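Beta-N-acetylhexosaminidase (Thermotoga neapolitana, PDB 5BZA) probably hydrolyses terminal non-reducing N-acetyl-D-hexosamine residues from N-acetyl-beta-D-hexosaminides, as a glycoside hydrolase of family 3. Local coordinates at residues I59-H64 with M110-V115; H142-C147 with R195-S200; I156-H161 with K203-T208; L223-I228 with F265-G270; K239-S244 with I306-E311. One frame throughout, in Å; residues are numbered along the deposited sequence.

Contact 1: residues I59-H64 with M110-V115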
# COMPACT_ATOMS: atom_id res chain seq x y z
N ILE B 59 -5.09 21.07 -2.97
CA ILE B 59 -5.52 19.94 -3.76
C ILE B 59 -4.29 19.05 -3.93
O ILE B 59 -3.25 19.52 -4.44
CB ILE B 59 -6.06 20.37 -5.16
CG1 ILE B 59 -7.16 21.42 -4.98
CG2 ILE B 59 -6.58 19.15 -5.94
CD1 ILE B 59 -7.55 22.11 -6.25
N VAL B 60 -4.39 17.79 -3.50
CA VAL B 60 -3.26 16.86 -3.48
C VAL B 60 -3.55 15.70 -4.41
O VAL B 60 -4.56 14.99 -4.21
CB VAL B 60 -2.94 16.29 -2.04
CG1 VAL B 60 -1.74 15.30 -2.08
CG2 VAL B 60 -2.69 17.41 -1.05
N SER B 61 -2.68 15.47 -5.39
CA SER B 61 -3.01 14.55 -6.45
C SER B 61 -1.85 13.60 -6.75
O SER B 61 -0.68 13.86 -6.40
CB SER B 61 -3.39 15.36 -7.72
OG SER B 61 -4.06 14.53 -8.64
N SER B 62 -2.16 12.52 -7.46
CA SER B 62 -1.15 11.61 -8.00
C SER B 62 -1.51 11.21 -9.42
O SER B 62 -2.67 11.43 -9.86
CB SER B 62 -1.05 10.35 -7.15
OG SER B 62 -2.17 9.52 -7.44
N ASP B 63 -0.56 10.57 -10.10
CA ASP B 63 -0.82 9.98 -11.41
C ASP B 63 -1.13 8.49 -11.32
O ASP B 63 -0.82 7.73 -12.24
CB ASP B 63 0.38 10.14 -12.37
CG ASP B 63 0.57 11.55 -12.84
OD1 ASP B 63 -0.43 12.28 -12.96
OD2 ASP B 63 1.73 11.91 -13.15
N HIS B 64 -1.73 8.07 -10.22
CA HIS B 64 -1.95 6.66 -10.04
C HIS B 64 -3.17 6.19 -10.81
O HIS B 64 -4.27 6.15 -10.27
CB HIS B 64 -2.06 6.27 -8.55
CG HIS B 64 -2.02 4.79 -8.33
ND1 HIS B 64 -0.84 4.11 -8.08
CD2 HIS B 64 -2.98 3.85 -8.43
CE1 HIS B 64 -1.10 2.82 -8.00
NE2 HIS B 64 -2.39 2.63 -8.21
N MET B 110 -7.42 14.26 -4.99
CA MET B 110 -7.65 14.27 -6.43
C MET B 110 -6.80 13.16 -7.01
O MET B 110 -5.80 12.78 -6.42
CB MET B 110 -7.29 15.62 -7.06
CG MET B 110 -7.55 15.69 -8.59
SD MET B 110 -7.35 17.36 -9.28
CE MET B 110 -8.88 18.12 -8.73
N VAL B 111 -7.22 12.61 -8.13
CA VAL B 111 -6.39 11.73 -8.90
C VAL B 111 -6.43 12.21 -10.38
O VAL B 111 -7.48 12.58 -10.92
CB VAL B 111 -6.84 10.27 -8.77
CG1 VAL B 111 -8.26 10.08 -9.40
CG2 VAL B 111 -5.80 9.32 -9.35
N PHE B 112 -5.27 12.19 -11.03
CA PHE B 112 -5.19 12.55 -12.43
C PHE B 112 -5.54 11.29 -13.22
O PHE B 112 -4.68 10.69 -13.88
CB PHE B 112 -3.80 13.10 -12.77
CG PHE B 112 -3.52 14.46 -12.19
CD1 PHE B 112 -4.55 15.27 -11.78
CD2 PHE B 112 -2.22 14.94 -12.08
CE1 PHE B 112 -4.31 16.56 -11.27
CE2 PHE B 112 -1.97 16.23 -11.57
CZ PHE B 112 -3.03 17.03 -11.15
N ALA B 113 -6.82 10.92 -13.13
CA ALA B 113 -7.40 9.78 -13.81
C ALA B 113 -8.92 9.96 -13.74
O ALA B 113 -9.38 10.76 -12.93
CB ALA B 113 -6.98 8.50 -13.16
N PRO B 114 -9.70 9.26 -14.59
CA PRO B 114 -9.34 8.30 -15.65
C PRO B 114 -8.90 8.93 -17.00
O PRO B 114 -9.21 10.07 -17.32
CB PRO B 114 -10.65 7.52 -15.86
CG PRO B 114 -11.69 8.53 -15.62
CD PRO B 114 -11.16 9.44 -14.52
N VAL B 115 -8.13 8.14 -17.74
CA VAL B 115 -7.81 8.36 -19.13
C VAL B 115 -9.03 8.05 -19.97
O VAL B 115 -9.54 6.90 -19.91
CB VAL B 115 -6.65 7.46 -19.59
CG1 VAL B 115 -6.56 7.40 -21.17
CG2 VAL B 115 -5.38 7.93 -18.94
O HOH W 1 -4.29 10.36 -6.06
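S61 and D63 address the F112 ring from two directions, one over a face and the other at the edge. The CB of S61 lies 4.0 Å from the F112 ring centroid and 18° off the ring normal, which is the geometry of a CH-pi contact. With OG anti to the backbone N (chi1 -164°), the hydroxyl also stays over this face, offset toward the rim, and from there gives a weak hydrogen bond of 3.3 Å from S61 OG to M110 O. D63 OD1 comes in at the edge, in the ring plane, 3.3 Å from F112 CD2, with its carboxylate turned 41° against the ring. The backbone supports this placement: F112 N donates to S62 O at 3.0 Å, and M110 N donates to V60 O. On the side of S61 and M110, I59 CG2 meets M110 CE at 3.8 Å, and F10 packs against both of these residues. S62 points to the other side of the sheet, where one water stands 2.7 Å from S62 OG and donates to M110 O at 2.9 Å. S62 OG also accepts from H64 N, an ST turn. Strands 59-62 and 110-111 are parallel neighbours joined through helix 89-106, a beta-alpha-beta crossover, the repeating unit of the TIM barrel of family 3 glycoside hydrolases.

Contact 2: residues H142-C147 with R195-S200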
# COMPACT_ATOMS: atom_id res chain seq x y z
N HIS B 142 -17.14 2.97 -19.10
CA HIS B 142 -16.07 2.66 -18.16
C HIS B 142 -15.50 3.93 -17.51
O HIS B 142 -15.13 3.93 -16.33
CB HIS B 142 -14.97 1.88 -18.85
CG HIS B 142 -15.35 0.47 -19.16
ND1 HIS B 142 -16.19 0.14 -20.21
CD2 HIS B 142 -15.05 -0.69 -18.54
CE1 HIS B 142 -16.34 -1.17 -20.25
NE2 HIS B 142 -15.67 -1.70 -19.23
N GLY B 143 -15.44 5.01 -18.28
CA GLY B 143 -15.00 6.30 -17.76
C GLY B 143 -15.97 6.89 -16.75
O GLY B 143 -15.54 7.50 -15.73
N MET B 144 -17.27 6.75 -17.02
CA MET B 144 -18.27 7.20 -16.06
C MET B 144 -18.18 6.38 -14.75
O MET B 144 -18.25 6.93 -13.66
CB MET B 144 -19.67 7.11 -16.64
CG MET B 144 -20.73 7.80 -15.81
SD MET B 144 -20.69 9.61 -15.75
CE MET B 144 -19.94 9.85 -14.13
N GLU B 145 -18.07 5.08 -14.89
CA GLU B 145 -17.90 4.23 -13.74
C GLU B 145 -16.68 4.63 -12.96
O GLU B 145 -16.72 4.68 -11.72
CB GLU B 145 -17.80 2.77 -14.14
CG GLU B 145 -19.16 2.09 -14.34
CD GLU B 145 -19.87 1.80 -13.01
OE1 GLU B 145 -19.25 2.02 -11.93
OE2 GLU B 145 -21.00 1.27 -13.03
N ALA B 146 -15.60 4.95 -13.66
CA ALA B 146 -14.38 5.32 -12.98
C ALA B 146 -14.56 6.58 -12.18
O ALA B 146 -14.14 6.67 -11.01
CB ALA B 146 -13.25 5.47 -13.97
N CYS B 147 -15.16 7.58 -12.80
CA CYS B 147 -15.36 8.85 -12.10
C CYS B 147 -16.26 8.70 -10.87
O CYS B 147 -15.99 9.32 -9.83
CB CYS B 147 -15.94 9.91 -13.05
SG CYS B 147 -14.69 10.48 -14.22
N ARG B 195 -18.28 13.95 -22.75
CA ARG B 195 -19.67 14.36 -22.72
C ARG B 195 -20.45 13.53 -21.68
O ARG B 195 -21.32 14.06 -20.96
CB ARG B 195 -20.29 14.22 -24.12
CG ARG B 195 -19.76 15.28 -25.12
CD ARG B 195 -20.03 14.96 -26.63
NE ARG B 195 -21.44 14.76 -26.92
CZ ARG B 195 -21.90 13.92 -27.84
NH1 ARG B 195 -21.05 13.21 -28.59
NH2 ARG B 195 -23.21 13.79 -28.02
N ARG B 196 -20.14 12.25 -21.62
CA ARG B 196 -20.79 11.35 -20.66
C ARG B 196 -20.54 11.82 -19.23
O ARG B 196 -21.47 11.83 -18.38
CB ARG B 196 -20.30 9.91 -20.84
CG ARG B 196 -21.03 8.85 -19.93
CD ARG B 196 -22.52 8.71 -20.28
NE ARG B 196 -22.74 8.52 -21.72
CZ ARG B 196 -22.60 7.37 -22.38
NH1 ARG B 196 -22.28 6.25 -21.73
NH2 ARG B 196 -22.81 7.34 -23.71
N ILE B 197 -19.30 12.20 -18.95
CA ILE B 197 -19.00 12.69 -17.60
C ILE B 197 -19.74 14.03 -17.35
O ILE B 197 -20.32 14.24 -16.25
CB ILE B 197 -17.47 12.89 -17.34
CG1 ILE B 197 -16.63 11.63 -17.70
CG2 ILE B 197 -17.23 13.43 -15.92
CD1 ILE B 197 -17.25 10.33 -17.29
N PHE B 198 -19.73 14.94 -18.34
CA PHE B 198 -20.34 16.28 -18.13
C PHE B 198 -21.86 16.26 -17.92
O PHE B 198 -22.40 17.16 -17.30
CB PHE B 198 -20.00 17.24 -19.27
CG PHE B 198 -18.53 17.44 -19.46
CD1 PHE B 198 -17.68 17.45 -18.35
CD2 PHE B 198 -17.99 17.61 -20.74
CE1 PHE B 198 -16.29 17.65 -18.50
CE2 PHE B 198 -16.61 17.77 -20.91
CZ PHE B 198 -15.75 17.79 -19.80
N GLN B 199 -22.52 15.24 -18.45
CA GLN B 199 -23.96 15.09 -18.28
C GLN B 199 -24.33 14.49 -16.92
O GLN B 199 -25.52 14.49 -16.58
CB GLN B 199 -24.54 14.24 -19.41
CG GLN B 199 -24.70 15.04 -20.68
CD GLN B 199 -25.17 14.21 -21.86
OE1 GLN B 199 -25.09 12.97 -21.85
NE2 GLN B 199 -25.57 14.90 -22.93
N SER B 200 -23.36 13.89 -16.21
CA SER B 200 -23.60 13.37 -14.85
C SER B 200 -23.54 14.48 -13.82
O SER B 200 -23.27 15.63 -14.14
CB SER B 200 -22.56 12.29 -14.46
OG SER B 200 -21.28 12.87 -14.12
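M144 reaches R196, I197 and S200 through a folded side chain: CG is anti to the backbone N (chi1 -169°), and a bend at the next bond (chi2 69°) swings the sulfur across to the facing helix. I197 answers with a bend of its own (chi2 -42°), which carries CD1 to the backbone of M144. The evidence is in the approaches. I197 CD1 sits 3.5 Å from M144 CA and 3.8 Å from M144 SD, and it also lies 4.0 Å from C147 SG. The same methyl, I197 CD1, also rests 3.7 Å from G143 O. Further along, M144 SD lies 3.5 Å from R196 O, while the methionine methyl M144 CE touches S200 OG at 3.3 Å. That hydroxyl is held in place: S200 OG donates to I197 O at 2.7 Å, in the carbonyl plane and on a lone pair, and I197 O accepts from S200 N as well. The R196 side chain meets M144 through CG, packed on M144 CB, and its guanidinium group forms a salt bridge with E137. No hydrogen bond joins the two segments, so apolar and sulfur contacts carry the interface. I197 and C147 both also rest on I159 of strand 156-162. Two helices packed side by side and seated on the outward face of a parallel barrel, each followed in the chain by a strand, are the outer layer of the TIM-barrel fold.

Contact 3: residues I156-H161 with K203-T208. With CD (cadmium ion), chain N.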
# COMPACT_ATOMS: atom_id res chain seq x y z
N ILE B 156 -11.58 13.48 -5.98
CA ILE B 156 -12.10 14.09 -7.24
C ILE B 156 -11.31 13.68 -8.45
O ILE B 156 -10.14 14.00 -8.55
CB ILE B 156 -12.11 15.60 -7.16
CG1 ILE B 156 -13.06 16.00 -6.05
CG2 ILE B 156 -12.62 16.22 -8.49
CD1 ILE B 156 -13.09 17.44 -5.84
N PRO B 157 -11.97 13.00 -9.40
CA PRO B 157 -11.27 12.61 -10.62
C PRO B 157 -10.91 13.80 -11.49
O PRO B 157 -11.54 14.85 -11.39
CB PRO B 157 -12.28 11.68 -11.32
CG PRO B 157 -13.59 12.17 -10.87
CD PRO B 157 -13.40 12.65 -9.44
N CYS B 158 -9.86 13.63 -12.28
CA CYS B 158 -9.48 14.59 -13.33
C CYS B 158 -9.37 13.85 -14.66
O CYS B 158 -8.40 13.12 -14.93
CB CYS B 158 -8.16 15.28 -12.98
SG CYS B 158 -7.68 16.54 -14.20
N ILE B 159 -10.37 14.02 -15.50
CA ILE B 159 -10.40 13.29 -16.75
C ILE B 159 -9.41 13.92 -17.73
O ILE B 159 -9.17 15.09 -17.70
CB ILE B 159 -11.84 13.24 -17.33
CG1 ILE B 159 -12.42 14.64 -17.54
CG2 ILE B 159 -12.73 12.39 -16.41
CD1 ILE B 159 -13.85 14.61 -18.06
N LYS B 160 -8.82 13.10 -18.59
CA LYS B 160 -7.75 13.54 -19.49
C LYS B 160 -7.72 12.63 -20.72
O LYS B 160 -8.22 11.50 -20.66
CB LYS B 160 -6.39 13.51 -18.74
CG LYS B 160 -5.96 12.11 -18.31
CD LYS B 160 -4.75 12.17 -17.38
CE LYS B 160 -4.35 10.79 -16.92
NZ LYS B 160 -3.17 10.83 -16.03
N HIS B 161 -7.17 13.11 -21.85
CA HIS B 161 -6.75 14.49 -22.04
C HIS B 161 -7.64 15.18 -23.07
O HIS B 161 -7.60 14.83 -24.26
CB HIS B 161 -5.28 14.57 -22.50
CG HIS B 161 -4.35 13.57 -21.86
ND1 HIS B 161 -4.37 12.23 -22.16
CD2 HIS B 161 -3.35 13.75 -20.96
CE1 HIS B 161 -3.43 11.61 -21.47
NE2 HIS B 161 -2.81 12.51 -20.72
N LYS B 203 -18.67 15.59 -9.63
CA LYS B 203 -17.75 16.71 -9.72
C LYS B 203 -16.46 16.18 -10.30
O LYS B 203 -15.91 15.17 -9.80
CB LYS B 203 -17.48 17.33 -8.36
CG LYS B 203 -16.61 18.59 -8.44
CD LYS B 203 -16.61 19.35 -7.13
CE LYS B 203 -16.38 20.83 -7.37
NZ LYS B 203 -17.25 21.69 -6.52
N THR B 204 -15.92 16.86 -11.31
CA THR B 204 -14.68 16.40 -11.93
C THR B 204 -13.79 17.58 -12.33
O THR B 204 -14.28 18.67 -12.53
CB THR B 204 -14.96 15.50 -13.21
OG1 THR B 204 -13.72 15.00 -13.72
CG2 THR B 204 -15.63 16.30 -14.35
N ALA B 205 -12.47 17.37 -12.41
CA ALA B 205 -11.64 18.36 -13.12
C ALA B 205 -11.38 17.84 -14.56
O ALA B 205 -11.58 16.66 -14.86
CB ALA B 205 -10.31 18.65 -12.37
N VAL B 206 -10.95 18.73 -15.44
CA VAL B 206 -10.59 18.32 -16.80
C VAL B 206 -9.15 18.73 -17.08
O VAL B 206 -8.79 19.90 -16.89
CB VAL B 206 -11.50 18.95 -17.87
CG1 VAL B 206 -10.98 18.59 -19.27
CG2 VAL B 206 -12.92 18.48 -17.69
N MET B 207 -8.34 17.79 -17.54
CA MET B 207 -6.99 18.12 -18.01
C MET B 207 -6.91 18.22 -19.55
O MET B 207 -7.44 17.37 -20.25
CB MET B 207 -5.97 17.08 -17.48
CG MET B 207 -4.53 17.54 -17.66
SD MET B 207 -3.24 16.32 -17.21
CE MET B 207 -3.41 16.25 -15.41
N THR B 208 -6.24 19.24 -20.07
CA THR B 208 -6.14 19.45 -21.54
C THR B 208 -5.02 18.66 -22.16
O THR B 208 -4.10 18.25 -21.45
CB THR B 208 -5.92 20.93 -21.91
OG1 THR B 208 -4.66 21.37 -21.38
CG2 THR B 208 -7.05 21.78 -21.33
CD CD N . -0.29 13.05 -19.87
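C158 SG fits the hollow between two side chains of the facing strand, 3.8 Å from A205 CB and 3.7 Å from M207 CB. It gets there by standing anti to its backbone N (chi1 -177°), and the small methyl of A205 leaves room for it. On the other face of the sheet the bump is I159, which also packs on C147 and F198 of two covering helices: its CG1 and CD1 pass obliquely over V206 CG2, with I159 CG1 at 3.9 Å from that methyl and 3.5 Å from A205 O, while CG2 turns to the T204 hydroxyl. An alanine at I159 would probably leave V206 CG2 and the T204 hydroxyl without the branches that cover them and open a gap toward C147. K203 O lies 3.6 Å from the ring carbon CD of P157, with I156 CG2 close by. Backbone bonds set the parallel register: A205 N to P157 O at 2.9 Å, I159 N to A205 O, and M207 N to I159 O at 2.8 Å. The two strands run 29° from parallel, a twist that fits the curve of a barrel wall. A cis peptide bond precedes H161, whose ring has K160 CB over one face. H161 NE2 stands 2.7 Å from a cadmium ion that D245 also binds, while H161 ND1 is hydrogen-bonded to D117. With one nitrogen on the metal and the other on a carboxylate, this strand pair carries a metal ligand probably held in orientation through both ring nitrogens.

Contact 4: residues L223-I228 with F265-G270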
# COMPACT_ATOMS: atom_id res chain seq x y z
N LEU B 223 -3.63 25.50 -25.25
CA LEU B 223 -3.54 26.93 -25.55
C LEU B 223 -4.60 27.43 -26.52
O LEU B 223 -4.47 28.52 -27.06
CB LEU B 223 -2.15 27.26 -26.11
CG LEU B 223 -1.03 26.73 -25.23
CD1 LEU B 223 0.32 27.11 -25.83
CD2 LEU B 223 -1.19 27.24 -23.81
N SER B 224 -5.63 26.63 -26.76
CA SER B 224 -6.61 26.93 -27.79
C SER B 224 -7.93 27.45 -27.23
O SER B 224 -8.71 26.69 -26.65
CB SER B 224 -6.88 25.68 -28.64
OG SER B 224 -8.06 25.85 -29.41
N LYS B 225 -8.18 28.74 -27.45
CA LYS B 225 -9.42 29.38 -27.03
C LYS B 225 -10.63 28.75 -27.72
O LYS B 225 -11.73 28.68 -27.18
CB LYS B 225 -9.40 30.88 -27.33
CG LYS B 225 -10.66 31.60 -26.88
CD LYS B 225 -10.58 33.11 -27.11
CE LYS B 225 -9.37 33.76 -26.43
NZ LYS B 225 -9.48 35.27 -26.46
N LYS B 226 -10.42 28.26 -28.93
CA LYS B 226 -11.55 27.65 -29.59
C LYS B 226 -11.91 26.37 -28.87
O LYS B 226 -13.06 26.19 -28.46
CB LYS B 226 -11.23 27.41 -31.05
CG LYS B 226 -12.36 26.77 -31.85
CD LYS B 226 -12.01 26.72 -33.34
CE LYS B 226 -13.17 26.21 -34.19
NZ LYS B 226 -14.47 26.90 -33.84
N LEU B 227 -10.93 25.53 -28.61
CA LEU B 227 -11.18 24.23 -28.00
C LEU B 227 -11.63 24.36 -26.53
O LEU B 227 -12.54 23.66 -26.10
CB LEU B 227 -9.92 23.34 -28.10
CG LEU B 227 -9.71 22.72 -29.50
CD1 LEU B 227 -8.32 22.10 -29.67
CD2 LEU B 227 -10.78 21.72 -29.84
N ILE B 228 -11.04 25.27 -25.76
CA ILE B 228 -11.43 25.32 -24.35
C ILE B 228 -12.67 26.20 -24.12
O ILE B 228 -13.56 25.83 -23.37
CB ILE B 228 -10.25 25.79 -23.45
CG1 ILE B 228 -9.06 24.87 -23.61
CG2 ILE B 228 -10.67 25.87 -21.97
CD1 ILE B 228 -7.82 25.46 -22.98
N PHE B 265 -3.07 29.94 -22.29
CA PHE B 265 -3.87 29.04 -21.48
C PHE B 265 -4.94 29.79 -20.69
O PHE B 265 -6.11 29.41 -20.69
CB PHE B 265 -2.98 28.23 -20.54
CG PHE B 265 -3.74 27.39 -19.55
CD1 PHE B 265 -4.30 26.18 -19.92
CD2 PHE B 265 -3.90 27.83 -18.24
CE1 PHE B 265 -4.99 25.41 -18.98
CE2 PHE B 265 -4.59 27.05 -17.30
CZ PHE B 265 -5.13 25.85 -17.67
N ILE B 266 -4.56 30.87 -20.02
CA ILE B 266 -5.55 31.54 -19.18
C ILE B 266 -6.59 32.29 -20.02
O ILE B 266 -7.81 32.23 -19.75
CB ILE B 266 -4.87 32.48 -18.18
CG1 ILE B 266 -4.06 31.64 -17.17
CG2 ILE B 266 -5.90 33.28 -17.39
CD1 ILE B 266 -4.92 30.69 -16.33
N GLU B 267 -6.12 32.97 -21.06
CA GLU B 267 -7.01 33.65 -21.97
C GLU B 267 -7.94 32.65 -22.67
O GLU B 267 -9.02 33.03 -23.14
CB GLU B 267 -6.22 34.49 -22.97
CG GLU B 267 -5.73 35.79 -22.33
CD GLU B 267 -6.90 36.70 -21.92
OE1 GLU B 267 -7.79 36.96 -22.76
OE2 GLU B 267 -6.95 37.15 -20.75
N ALA B 268 -7.48 31.40 -22.80
CA ALA B 268 -8.24 30.31 -23.43
C ALA B 268 -9.37 29.79 -22.56
O ALA B 268 -10.27 29.10 -23.04
CB ALA B 268 -7.33 29.17 -23.83
N GLY B 269 -9.33 30.11 -21.28
CA GLY B 269 -10.39 29.66 -20.40
C GLY B 269 -9.87 28.63 -19.42
O GLY B 269 -10.62 28.07 -18.68
N GLY B 270 -8.56 28.42 -19.42
CA GLY B 270 -7.96 27.55 -18.42
C GLY B 270 -7.94 28.12 -16.99
O GLY B 270 -7.91 29.34 -16.79
O HOH W 2 -7.16 36.65 -25.41
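A268, at the end of helix 258-268, packs against the first turn of helix 225-235. Among the apolar contacts, A268 CB lies 3.8 Å from I228 CD1, and L223 CD2 meets F265 CB at 3.9 Å, the two side chains crossing at about a right angle. Packing on backbone forms a second kind: the A268 CB methyl rests 3.7 Å from K225 N, I228 CB stands 3.3 Å from A268 O, and K225 CE 3.4 Å from E267 O. Capping forms a third, within each segment. S224 OG accepts from L227 N at 3.0 Å as the N-cap and is also hydrogen-bonded to D217. G269 closes the opposing helix in a Schellman motif with positive phi (111°), where a side chain would jam against the preceding carbonyl oxygen and also crowd I228 CG2. Polar links come last and are less sure: a water 2.9 Å from K225 NZ also donates to E267 OE1, an atom of doubtful position whose main partner is K301. With no direct hydrogen bond across the segments, the chemistry implies a fit that is apolar and steric, the polar ties of A268 O and G269 O being made further along helix 225-235, to T229 and R233.

Contact 5: residues K239-S244 with I306-E311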
# COMPACT_ATOMS: atom_id res chain seq x y z
N LYS B 239 -18.30 24.00 -16.46
CA LYS B 239 -17.98 25.23 -15.76
C LYS B 239 -17.01 24.92 -14.61
O LYS B 239 -16.80 25.75 -13.70
CB LYS B 239 -19.26 25.92 -15.25
CG LYS B 239 -20.35 26.16 -16.34
CD LYS B 239 -19.74 26.78 -17.60
CE LYS B 239 -20.80 27.37 -18.54
NZ LYS B 239 -20.21 27.72 -19.87
N GLY B 240 -16.46 23.71 -14.62
CA GLY B 240 -15.60 23.30 -13.53
C GLY B 240 -14.15 23.67 -13.77
O GLY B 240 -13.83 24.56 -14.55
N LEU B 241 -13.27 22.96 -13.07
CA LEU B 241 -11.85 23.23 -13.05
C LEU B 241 -11.13 22.62 -14.26
O LEU B 241 -11.27 21.41 -14.54
CB LEU B 241 -11.25 22.70 -11.73
CG LEU B 241 -9.74 22.80 -11.49
CD1 LEU B 241 -9.27 24.28 -11.44
CD2 LEU B 241 -9.34 22.08 -10.19
N VAL B 242 -10.38 23.47 -14.97
CA VAL B 242 -9.60 23.06 -16.13
C VAL B 242 -8.11 23.25 -15.88
O VAL B 242 -7.67 24.36 -15.56
CB VAL B 242 -9.98 23.88 -17.43
CG1 VAL B 242 -8.94 23.64 -18.60
CG2 VAL B 242 -11.38 23.59 -17.86
N LEU B 243 -7.34 22.19 -16.09
CA LEU B 243 -5.89 22.20 -15.91
C LEU B 243 -5.14 21.98 -17.17
O LEU B 243 -5.55 21.17 -17.99
CB LEU B 243 -5.43 21.09 -14.94
CG LEU B 243 -5.38 21.16 -13.44
CD1 LEU B 243 -6.73 21.55 -12.88
CD2 LEU B 243 -5.03 19.76 -13.01
N SER B 244 -3.98 22.61 -17.31
CA SER B 244 -3.08 22.20 -18.37
C SER B 244 -2.49 20.84 -18.09
O SER B 244 -2.37 20.41 -16.92
CB SER B 244 -1.97 23.24 -18.55
OG SER B 244 -0.96 23.16 -17.56
N ILE B 306 -9.80 31.82 -9.85
CA ILE B 306 -9.62 31.78 -8.41
C ILE B 306 -10.91 31.31 -7.72
O ILE B 306 -10.86 30.52 -6.76
CB ILE B 306 -9.16 33.13 -7.86
CG1 ILE B 306 -7.71 33.36 -8.27
CG2 ILE B 306 -9.30 33.17 -6.36
CD1 ILE B 306 -7.11 34.65 -7.76
N LYS B 307 -12.05 31.79 -8.22
CA LYS B 307 -13.33 31.39 -7.64
C LYS B 307 -13.54 29.87 -7.77
O LYS B 307 -13.92 29.18 -6.80
CB LYS B 307 -14.49 32.12 -8.34
CG LYS B 307 -15.87 31.80 -7.78
CD LYS B 307 -16.91 32.80 -8.27
CE LYS B 307 -18.33 32.22 -8.14
NZ LYS B 307 -18.45 31.28 -6.97
N ILE B 308 -13.24 29.35 -8.97
CA ILE B 308 -13.37 27.92 -9.22
C ILE B 308 -12.45 27.10 -8.28
O ILE B 308 -12.90 26.14 -7.63
CB ILE B 308 -13.08 27.60 -10.70
CG1 ILE B 308 -14.16 28.21 -11.59
CG2 ILE B 308 -13.04 26.12 -10.94
CD1 ILE B 308 -13.96 27.94 -13.05
N VAL B 309 -11.17 27.48 -8.21
CA VAL B 309 -10.26 26.75 -7.36
C VAL B 309 -10.73 26.75 -5.91
O VAL B 309 -10.70 25.72 -5.23
CB VAL B 309 -8.84 27.31 -7.43
CG1 VAL B 309 -7.97 26.70 -6.31
CG2 VAL B 309 -8.25 27.04 -8.78
N ASP B 310 -11.21 27.90 -5.44
CA ASP B 310 -11.70 27.98 -4.06
C ASP B 310 -12.92 27.08 -3.85
O ASP B 310 -13.03 26.39 -2.83
CB ASP B 310 -12.01 29.44 -3.71
CG ASP B 310 -10.77 30.18 -3.24
OD1 ASP B 310 -9.76 29.51 -2.91
OD2 ASP B 310 -10.78 31.44 -3.24
N GLU B 311 -13.81 27.04 -4.82
CA GLU B 311 -14.92 26.11 -4.69
C GLU B 311 -14.38 24.67 -4.55
O GLU B 311 -14.77 23.97 -3.60
CB GLU B 311 -15.90 26.25 -5.87
CG GLU B 311 -16.67 27.59 -5.77
CD GLU B 311 -17.44 27.99 -7.05
OE1 GLU B 311 -18.24 28.96 -6.99
OE2 GLU B 311 -17.22 27.37 -8.13
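I308 presses both of its terminal methyls onto the backbone of K239, G240 and L241, and this is the tightly packed part of the contact. I308 CD1 lies 3.6 Å from K239 O and 3.7 Å from G240 O. The other branch, CG2, is anti to the backbone N, and I308 CG2 lies 3.8 Å from L241 CA. At the next residue of the helix, V309 CG2 meets L241 CD1 at 4.0 Å, the two side chains crossing obliquely; L241 has CG anti to its own N (chi1 177°), which carries the leucine to the helix. The other side is looser. K239 is exposed, and its chain leads away from the helix to donate from NZ to R233 O. Only 168 Å² is buried in total, and no hydrogen bond crosses between the segments. An alanine at I308 is likely to open a gap beside L241 and the K239-G240 backbone, where CG2 and CD1 now pack, leaving V309 as the remaining side-chain contact. Polar support comes from residues nearby: Y312, on the same helix, bonds L241 N, and R233 bonds G240 O. The chemistry implies a division of labour, with branched aliphatic groups seating helix 299-314 on the strand and neighbouring polar groups satisfying the backbone of G240 and L241.

How the contacts relate
All five contacts lie in the N-terminal TIM-barrel part of the chain. Contacts 1, 3 and 5 share its parallel sheet: strands 110-111 and 156-162 are neighbours, as are 205-208 and 241-243; the centres of contacts 1 and 3 are about 8 Å apart, those of 3 and 5 about 11 Å. Contact 2 joins the helices before the strands of contact 3, centres about 10 Å apart, so their segments alternate in sequence. Contact 4 interleaves with contact 5, helix 225-235 leading into strand 241-243, centres about 13 Å apart, with F265 touching V242 and S244. The contacts thus follow successive strands round the wall, strands inside and helices outside, with contact 3 carrying the metal ligand H161.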